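Local coordinates for aminopeptidase (Aneurinibacillus sp., PDB 2EK8), which probably removes amino acids from the amino-terminal ends of peptides, as a zinc-dependent metalloexopeptidase of the M28 family, at residues Asn220-Ile225 against Glu263-Thr268; Met297-Met302 against Arg345-Ser350. All coordinates share one frame; numbering follows the deposited sequence.

Interaction 1 (Asn220-Ile225 against Glu263-Thr268); sequences NDIIII and ELRFIT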
ATOM      1  N   ASN A 220      26.327  -0.944  15.008  1.00 20.38           N
ATOM      2  CA  ASN A 220      26.262  -0.475  13.635  1.00 20.94           C
ATOM      3  C   ASN A 220      24.913  -0.902  13.058  1.00 19.82           C
ATOM      4  O   ASN A 220      24.718  -0.892  11.842  1.00 19.47           O
ATOM      5  CB  ASN A 220      27.418  -1.056  12.812  1.00 22.86           C
ATOM      6  CG  ASN A 220      27.254  -2.533  12.529  1.00 25.78           C
ATOM      7  OD1 ASN A 220      26.688  -3.274  13.330  1.00 29.51           O
ATOM      8  ND2 ASN A 220      27.768  -2.975  11.386  1.00 32.13           N
ATOM      9  N   ASP A 221      23.983  -1.264  13.946  1.00 17.63           N
ATOM     10  CA  ASP A 221      22.645  -1.696  13.532  1.00 16.92           C
ATOM     11  C   ASP A 221      21.775  -0.537  13.058  1.00 15.03           C
ATOM     12  O   ASP A 221      21.938   0.604  13.494  1.00 16.00           O
ATOM     13  CB  ASP A 221      21.892  -2.390  14.678  1.00 16.63           C
ATOM     14  CG  ASP A 221      22.514  -3.707  15.101  1.00 19.74           C
ATOM     15  OD1 ASP A 221      23.312  -4.285  14.337  1.00 19.43           O
ATOM     16  OD2 ASP A 221      22.178  -4.172  16.210  1.00 18.85           O
ATOM     17  N   ILE A 222      20.838  -0.849  12.171  1.00 13.62           N
ATOM     18  CA  ILE A 222      19.908   0.138  11.638  1.00 13.90           C
ATOM     19  C   ILE A 222      18.481  -0.381  11.755  1.00 12.50           C
ATOM     20  O   ILE A 222      18.216  -1.555  11.494  1.00 12.67           O
ATOM     21  CB  ILE A 222      20.144   0.407  10.134  1.00 13.55           C
ATOM     22  CG1 ILE A 222      21.605   0.774   9.877  1.00 19.18           C
ATOM     23  CG2 ILE A 222      19.196   1.503   9.650  1.00 14.19           C
ATOM     24  CD1 ILE A 222      22.084   1.961  10.639  1.00 24.77           C
ATOM     25  N   ILE A 223      17.567   0.492  12.163  1.00 13.01           N
ATOM     26  CA  ILE A 223      16.161   0.128  12.231  1.00 13.30           C
ATOM     27  C   ILE A 223      15.404   1.208  11.472  1.00 12.95           C
ATOM     28  O   ILE A 223      15.661   2.396  11.645  1.00 11.61           O
ATOM     29  CB  ILE A 223      15.616   0.066  13.669  1.00 13.39           C
ATOM     30  CG1 ILE A 223      16.228  -1.130  14.409  1.00 14.15           C
ATOM     31  CG2 ILE A 223      14.095  -0.053  13.634  1.00 15.03           C
ATOM     32  CD1 ILE A 223      15.653  -1.362  15.801  1.00 14.22           C
ATOM     33  N   ILE A 224      14.482   0.781  10.619  1.00 12.35           N
ATOM     34  CA  ILE A 224      13.682   1.706   9.832  1.00 12.01           C
ATOM     35  C   ILE A 224      12.241   1.649  10.315  1.00 12.27           C
ATOM     36  O   ILE A 224      11.698   0.565  10.524  1.00 12.90           O
ATOM     37  CB  ILE A 224      13.711   1.326   8.330  1.00 11.57           C
ATOM     38  CG1 ILE A 224      15.143   1.440   7.788  1.00 11.74           C
ATOM     39  CG2 ILE A 224      12.750   2.223   7.542  1.00 12.11           C
ATOM     40  CD1 ILE A 224      15.279   1.062   6.312  1.00 11.66           C
ATOM     41  N   ILE A 225      11.639   2.816  10.528  1.00 11.78           N
ATOM     42  CA  ILE A 225      10.236   2.896  10.938  1.00 11.66           C
ATOM     43  C   ILE A 225       9.572   3.684   9.818  1.00 11.10           C
ATOM     44  O   ILE A 225       9.937   4.837   9.567  1.00 11.45           O
ATOM     45  CB  ILE A 225      10.031   3.681  12.256  1.00 11.36           C
ATOM     46  CG1 ILE A 225      10.769   3.000  13.414  1.00 13.78           C
ATOM     47  CG2 ILE A 225       8.535   3.772  12.574  1.00 11.73           C
ATOM     48  CD1 ILE A 225      12.259   3.287  13.450  1.00 15.65           C
ATOM     49  N   GLU A 263      21.116   3.165  14.950  1.00 15.02           N
ATOM     50  CA  GLU A 263      20.670   4.212  14.040  1.00 15.09           C
ATOM     51  C   GLU A 263      19.195   4.000  13.724  1.00 14.42           C
ATOM     52  O   GLU A 263      18.776   2.888  13.404  1.00 14.70           O
ATOM     53  CB  GLU A 263      21.488   4.174  12.744  1.00 13.92           C
ATOM     54  CG  GLU A 263      21.069   5.207  11.698  1.00 14.76           C
ATOM     55  CD  GLU A 263      22.009   5.228  10.498  1.00 16.81           C
ATOM     56  OE1 GLU A 263      23.233   5.086  10.703  1.00 20.82           O
ATOM     57  OE2 GLU A 263      21.529   5.395   9.353  1.00 16.76           O
ATOM     58  N   LEU A 264      18.409   5.066  13.821  1.00 14.74           N
ATOM     59  CA  LEU A 264      16.984   4.974  13.535  1.00 13.54           C
ATOM     60  C   LEU A 264      16.621   5.863  12.360  1.00 14.05           C
ATOM     61  O   LEU A 264      16.970   7.047  12.324  1.00 14.73           O
ATOM     62  CB  LEU A 264      16.158   5.385  14.760  1.00 14.65           C
ATOM     63  CG  LEU A 264      16.304   4.518  16.015  1.00 13.06           C
ATOM     64  CD1 LEU A 264      15.376   5.054  17.095  1.00 19.73           C
ATOM     65  CD2 LEU A 264      15.971   3.064  15.696  1.00 16.20           C
ATOM     66  N   ARG A 265      15.936   5.277  11.385  1.00 13.14           N
ATOM     67  CA  ARG A 265      15.514   6.018  10.207  1.00 11.77           C
ATOM     68  C   ARG A 265      13.998   6.029  10.155  1.00 12.80           C
ATOM     69  O   ARG A 265      13.374   4.986   9.960  1.00 13.11           O
ATOM     70  CB  ARG A 265      16.061   5.367   8.937  1.00 13.67           C
ATOM     71  CG  ARG A 265      17.569   5.269   8.910  1.00 13.47           C
ATOM     72  CD  ARG A 265      18.086   4.744   7.580  1.00 15.05           C
ATOM     73  NE  ARG A 265      19.545   4.688   7.595  1.00 14.76           N
ATOM     74  CZ  ARG A 265      20.303   4.370   6.552  1.00 17.33           C
ATOM     75  NH1 ARG A 265      19.750   4.070   5.383  1.00 15.29           N
ATOM     76  NH2 ARG A 265      21.623   4.362   6.682  1.00 15.56           N
ATOM     77  N   PHE A 266      13.420   7.212  10.347  1.00 11.92           N
ATOM     78  CA  PHE A 266      11.971   7.400  10.313  1.00 12.60           C
ATOM     79  C   PHE A 266      11.653   7.907   8.913  1.00 12.33           C
ATOM     80  O   PHE A 266      12.142   8.958   8.501  1.00 11.93           O
ATOM     81  CB  PHE A 266      11.561   8.432  11.366  1.00 13.80           C
ATOM     82  CG  PHE A 266      11.845   7.994  12.780  1.00 14.35           C
ATOM     83  CD1 PHE A 266      10.924   7.220  13.479  1.00 14.88           C
ATOM     84  CD2 PHE A 266      13.044   8.329  13.399  1.00 14.64           C
ATOM     85  CE1 PHE A 266      11.190   6.784  14.775  1.00 14.87           C
ATOM     86  CE2 PHE A 266      13.324   7.898  14.697  1.00 14.31           C
ATOM     87  CZ  PHE A 266      12.395   7.125  15.385  1.00 12.70           C
ATOM     88  N   ILE A 267      10.827   7.162   8.188  1.00 11.85           N
ATOM     89  CA  ILE A 267      10.519   7.522   6.813  1.00 12.23           C
ATOM     90  C   ILE A 267       9.052   7.512   6.424  1.00 12.08           C
ATOM     91  O   ILE A 267       8.308   6.616   6.819  1.00 10.94           O
ATOM     92  CB  ILE A 267      11.244   6.551   5.842  1.00 12.44           C
ATOM     93  CG1 ILE A 267      12.720   6.428   6.225  1.00 14.11           C
ATOM     94  CG2 ILE A 267      11.110   7.041   4.406  1.00 12.93           C
ATOM     95  CD1 ILE A 267      13.479   5.393   5.413  1.00 15.43           C
ATOM     96  N   THR A 268       8.633   8.520   5.659  1.00 11.06           N
ATOM     97  CA  THR A 268       7.269   8.538   5.144  1.00 11.90           C
ATOM     98  C   THR A 268       7.479   8.406   3.634  1.00 11.00           C
ATOM     99  O   THR A 268       8.212   9.189   3.020  1.00 10.77           O
ATOM    100  CB  THR A 268       6.474   9.828   5.526  1.00 11.53           C
ATOM    101  OG1 THR A 268       7.103  10.991   4.979  1.00 12.05           O
ATOM    102  CG2 THR A 268       6.384   9.953   7.040  1.00 12.55           C
TER

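Interaction 2 (Met297-Met302 against Arg345-Ser350); sequences MFQLDM and RSDHES. With ZN (zinc ion), chain C.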
ATOM      1  N   MET A 297      12.644  -3.504   9.828  1.00 10.70           N
ATOM      2  CA  MET A 297      11.879  -2.410   9.255  1.00 11.13           C
ATOM      3  C   MET A 297      10.448  -2.574   9.761  1.00 11.18           C
ATOM      4  O   MET A 297       9.838  -3.625   9.577  1.00 11.59           O
ATOM      5  CB  MET A 297      11.926  -2.473   7.724  1.00 11.19           C
ATOM      6  CG  MET A 297      11.228  -1.318   7.008  1.00 13.27           C
ATOM      7  SD  MET A 297       9.454  -1.550   6.817  1.00 13.82           S
ATOM      8  CE  MET A 297       8.937   0.113   6.371  1.00 24.47           C
ATOM      9  N   PHE A 298       9.946  -1.549  10.444  1.00 11.45           N
ATOM     10  CA  PHE A 298       8.583  -1.554  10.978  1.00 11.97           C
ATOM     11  C   PHE A 298       7.731  -0.654  10.080  1.00 12.77           C
ATOM     12  O   PHE A 298       8.049   0.521   9.925  1.00 14.44           O
ATOM     13  CB  PHE A 298       8.554  -0.975  12.400  1.00 12.26           C
ATOM     14  CG  PHE A 298       9.282  -1.803  13.426  1.00 12.15           C
ATOM     15  CD1 PHE A 298       8.578  -2.438  14.450  1.00 13.00           C
ATOM     16  CD2 PHE A 298      10.666  -1.927  13.389  1.00 12.94           C
ATOM     17  CE1 PHE A 298       9.243  -3.184  15.421  1.00 13.09           C
ATOM     18  CE2 PHE A 298      11.343  -2.674  14.358  1.00 13.98           C
ATOM     19  CZ  PHE A 298      10.628  -3.301  15.375  1.00 15.34           C
ATOM     20  N   GLN A 299       6.667  -1.201   9.489  1.00 12.22           N
ATOM     21  CA  GLN A 299       5.770  -0.419   8.633  1.00 11.46           C
ATOM     22  C   GLN A 299       4.458  -0.174   9.371  1.00 12.04           C
ATOM     23  O   GLN A 299       3.841  -1.110   9.889  1.00 11.67           O
ATOM     24  CB  GLN A 299       5.476  -1.155   7.318  1.00 11.30           C
ATOM     25  CG  GLN A 299       4.389  -0.497   6.443  1.00 10.98           C
ATOM     26  CD  GLN A 299       4.828   0.828   5.822  1.00 12.16           C
ATOM     27  OE1 GLN A 299       5.942   1.301   6.052  1.00 13.97           O
ATOM     28  NE2 GLN A 299       3.946   1.426   5.025  1.00 13.71           N
ATOM     29  N   LEU A 300       4.046   1.089   9.422  1.00 11.67           N
ATOM     30  CA  LEU A 300       2.815   1.491  10.092  1.00 11.59           C
ATOM     31  C   LEU A 300       1.813   1.924   9.022  1.00 11.84           C
ATOM     32  O   LEU A 300       2.019   2.921   8.343  1.00 11.25           O
ATOM     33  CB  LEU A 300       3.103   2.661  11.034  1.00 12.36           C
ATOM     34  CG  LEU A 300       4.085   2.361  12.171  1.00 13.92           C
ATOM     35  CD1 LEU A 300       4.777   3.637  12.621  1.00 15.93           C
ATOM     36  CD2 LEU A 300       3.322   1.716  13.323  1.00 18.86           C
ATOM     37  N   ASP A 301       0.732   1.171   8.874  1.00 13.00           N
ATOM     38  CA  ASP A 301      -0.274   1.494   7.867  1.00 12.96           C
ATOM     39  C   ASP A 301      -1.635   1.128   8.440  1.00 12.91           C
ATOM     40  O   ASP A 301      -1.912  -0.053   8.672  1.00 12.79           O
ATOM     41  CB  ASP A 301      -0.008   0.682   6.587  1.00 13.10           C
ATOM     42  CG  ASP A 301      -0.694   1.267   5.350  1.00 15.00           C
ATOM     43  OD1 ASP A 301      -1.600   2.112   5.499  1.00 15.17           O
ATOM     44  OD2 ASP A 301      -0.327   0.871   4.220  1.00 13.44           O
ATOM     45  N   MET A 302      -2.463   2.151   8.663  1.00 12.98           N
ATOM     46  CA  MET A 302      -3.813   2.014   9.212  1.00 14.44           C
ATOM     47  C   MET A 302      -3.726   1.513  10.646  1.00 13.01           C
ATOM     48  O   MET A 302      -3.958   0.338  10.936  1.00 12.89           O
ATOM     49  CB  MET A 302      -4.644   1.083   8.314  1.00 12.80           C
ATOM     50  CG  MET A 302      -4.744   1.652   6.895  1.00 15.61           C
ATOM     51  SD  MET A 302      -5.713   0.737   5.688  1.00 17.80           S
ATOM     52  CE  MET A 302      -4.669  -0.627   5.358  1.00 21.66           C
ATOM     53  N   ARG A 345       1.001  -5.811   0.366  1.00 20.05           N
ATOM     54  CA  ARG A 345       0.181  -4.638   0.086  1.00 21.85           C
ATOM     55  C   ARG A 345       0.565  -3.375   0.845  1.00 19.72           C
ATOM     56  O   ARG A 345      -0.279  -2.503   1.076  1.00 21.01           O
ATOM     57  CB  ARG A 345      -1.297  -4.963   0.339  1.00 22.54           C
ATOM     58  CG  ARG A 345      -1.859  -6.036  -0.589  1.00 26.44           C
ATOM     59  CD  ARG A 345      -3.293  -6.418  -0.222  1.00 26.97           C
ATOM     60  NE  ARG A 345      -4.223  -5.294  -0.318  1.00 36.00           N
ATOM     61  CZ  ARG A 345      -5.528  -5.383  -0.075  1.00 38.33           C
ATOM     62  NH1 ARG A 345      -6.061  -6.547   0.279  1.00 38.63           N
ATOM     63  NH2 ARG A 345      -6.303  -4.312  -0.186  1.00 40.03           N
ATOM     64  N   SER A 346       1.825  -3.286   1.262  1.00 16.91           N
ATOM     65  CA  SER A 346       2.314  -2.084   1.938  1.00 15.27           C
ATOM     66  C   SER A 346       3.833  -2.004   1.804  1.00 13.95           C
ATOM     67  O   SER A 346       4.474  -2.948   1.341  1.00 12.62           O
ATOM     68  CB  SER A 346       1.897  -2.037   3.411  1.00 14.89           C
ATOM     69  OG  SER A 346       1.936  -0.686   3.866  1.00 15.58           O
ATOM     70  N   ASP A 347       4.408  -0.879   2.217  1.00 13.35           N
ATOM     71  CA  ASP A 347       5.847  -0.657   2.065  1.00 12.70           C
ATOM     72  C   ASP A 347       6.823  -1.674   2.660  1.00 12.93           C
ATOM     73  O   ASP A 347       7.980  -1.708   2.256  1.00 12.24           O
ATOM     74  CB  ASP A 347       6.193   0.747   2.558  1.00 12.15           C
ATOM     75  CG  ASP A 347       5.447   1.820   1.790  1.00 12.68           C
ATOM     76  OD1 ASP A 347       5.555   1.842   0.546  1.00 14.49           O
ATOM     77  OD2 ASP A 347       4.750   2.634   2.422  1.00 12.86           O
ATOM     78  N   HIS A 348       6.380  -2.502   3.601  1.00 12.24           N
ATOM     79  CA  HIS A 348       7.291  -3.488   4.182  1.00 13.75           C
ATOM     80  C   HIS A 348       7.753  -4.490   3.120  1.00 12.93           C
ATOM     81  O   HIS A 348       8.817  -5.102   3.241  1.00 14.63           O
ATOM     82  CB  HIS A 348       6.622  -4.226   5.352  1.00 13.39           C
ATOM     83  CG  HIS A 348       5.368  -4.954   4.980  1.00 13.67           C
ATOM     84  ND1 HIS A 348       4.297  -4.336   4.369  1.00 13.43           N
ATOM     85  CD2 HIS A 348       5.000  -6.243   5.169  1.00 14.09           C
ATOM     86  CE1 HIS A 348       3.324  -5.214   4.199  1.00 14.19           C
ATOM     87  NE2 HIS A 348       3.726  -6.379   4.676  1.00 12.89           N
ATOM     88  N   GLU A 349       6.952  -4.637   2.073  1.00 14.15           N
ATOM     89  CA  GLU A 349       7.269  -5.553   0.981  1.00 15.34           C
ATOM     90  C   GLU A 349       8.562  -5.136   0.279  1.00 15.13           C
ATOM     91  O   GLU A 349       9.350  -5.980  -0.154  1.00 15.22           O
ATOM     92  CB  GLU A 349       6.111  -5.574  -0.020  1.00 17.03           C
ATOM     93  CG  GLU A 349       6.232  -6.625  -1.105  1.00 22.41           C
ATOM     94  CD  GLU A 349       4.962  -6.740  -1.928  1.00 27.49           C
ATOM     95  OE1 GLU A 349       3.881  -6.905  -1.327  1.00 32.05           O
ATOM     96  OE2 GLU A 349       5.041  -6.670  -3.170  1.00 31.63           O
ATOM     97  N   SER A 350       8.782  -3.829   0.181  1.00 13.21           N
ATOM     98  CA  SER A 350       9.975  -3.301  -0.478  1.00 12.94           C
ATOM     99  C   SER A 350      11.269  -3.625   0.271  1.00 12.96           C
ATOM    100  O   SER A 350      12.343  -3.679  -0.325  1.00 15.52           O
ATOM    101  CB  SER A 350       9.839  -1.787  -0.652  1.00 12.58           C
ATOM    102  OG  SER A 350       8.637  -1.479  -1.341  1.00 12.54           O
TER
HETATM  103 ZN    ZN C1002      -1.922   2.409   3.428  1.00 17.59          ZN
HETATM  104  O   HOH W   1      -2.576   1.387   1.781  1.00 23.77           O

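Interaction 1 (Asn220-Ile225 against Glu263-Thr268)
Ile222-Ile225 and Glu263-Ile267 pair as parallel strands, their short axes 4.8 Å apart at closest approach and 20° from exactly parallel. Helix 238-255 links the two strands, making a beta-alpha-beta unit of the M28 peptidase domain. The ladder opens with Glu263 N giving to Asp221 O at 3.1 Å, a rather bent bond. It then alternates: Ile223 and Ile225 give their N-H groups to Glu263 O and Arg265 O, and receive those of Arg265 and Ile267 at their own carbonyls. Ile222 and Ile224 turn their backbone bonds the other way, to Arg293 and strand 294-300. On the face carrying Ile223, Ile225, Leu264 and Phe266, neighbours lie side by side. Leu264 CD2 leans onto Ile223 CB at 3.6 Å, and Ile225 CB rests 3.8 Å from Phe266 CD1. The bend in Ile225, chi2 79°, swings its CD1 over one face of the Phe266 ring, while Ala252 and Met255 of the helix also touch that phenyl group. The other face mixes apolar and charged groups: Ile224 CG2 meets Ile267 CD1 at 3.9 Å, and Ile222 CG2 comes obliquely to the Arg265 guanidinium, 3.8 Å from NE. Arg265 holds a straight chain from CG to NE, which brings the edge of that guanidinium to the Glu263 carboxylate in a side-on salt bridge. Its NH1 goes on to Tyr282, and its NH2 has a second carboxylate in Glu290. Glu263 OE2 accepts from both Arg265 nitrogens on one side of its carboxylate plane, NE at 2.7 Å (anti) and NH2 at 2.9 Å (syn).

Interaction 2 (Met297-Met302 against Arg345-Ser350)
The Gln299 amide and the Asp347 carboxylate stand almost perpendicular, 86° between their planes, and Gln299 NE2 reaches Asp347 OD2 at 3.0 Å in a weak bond bent to 127°. Ser346 CB sits in plane at the edge of the His348 ring, which Gln299 CG approaches obliquely. Gln299 NE2 also gives a hydrogen bond to Ser346 OG at 3.1 Å, tilted from the amide plane. A bend in the glutamine chain, chi2 70°, turns its amide toward these two partners. Ser346 OG donates in turn, at 2.8 Å, to the anti lone pair of Asp301 OD2. Here lies the metal site of the M28 fold, just past the carboxyl end of strand 294-300: zinc is bound by Asp301 OD1 at 2.1 Å and OD2 at 2.4 Å, by a water, and by His228 and Asp240. Thus Ser346 is a second-shell residue, and Gln299 a third. An alanine in place of Gln299 removes the amide, and Ser346 OG, without that donor, would probably be freer to turn away from the zinc ligand. Asp347 OD1 has its own partner in Ser279. Further back along the strand, Gln299 CB packs on His348 CB at 3.8 Å, and Met297 SD lies 3.9 Å from His348 CA.

How the interactions relate
Both contacts are buried, but interaction 2 lies near the middle of the chain, its centre about 7 Å from that of the chain, against about 20 Å for the centre of interaction 1. They meet through adjacent strands: 222-228 runs between 263-269 and 294-300, and Ile224 O lies 2.7 Å from Phe298 N, a probable hydrogen bond. Ile225 and Leu300 pack on each other, as do Ile224 and Met297. Interaction 1 is strand pairing, made by backbone bonds and apolar side chains, with one salt bridge along strand 263-269. Interaction 2 joins strand 294-300 and the loop after it to residues 346-348, through polar side chains that lead to zinc. Strand 222-228 itself ends at His228, a ligand of that metal.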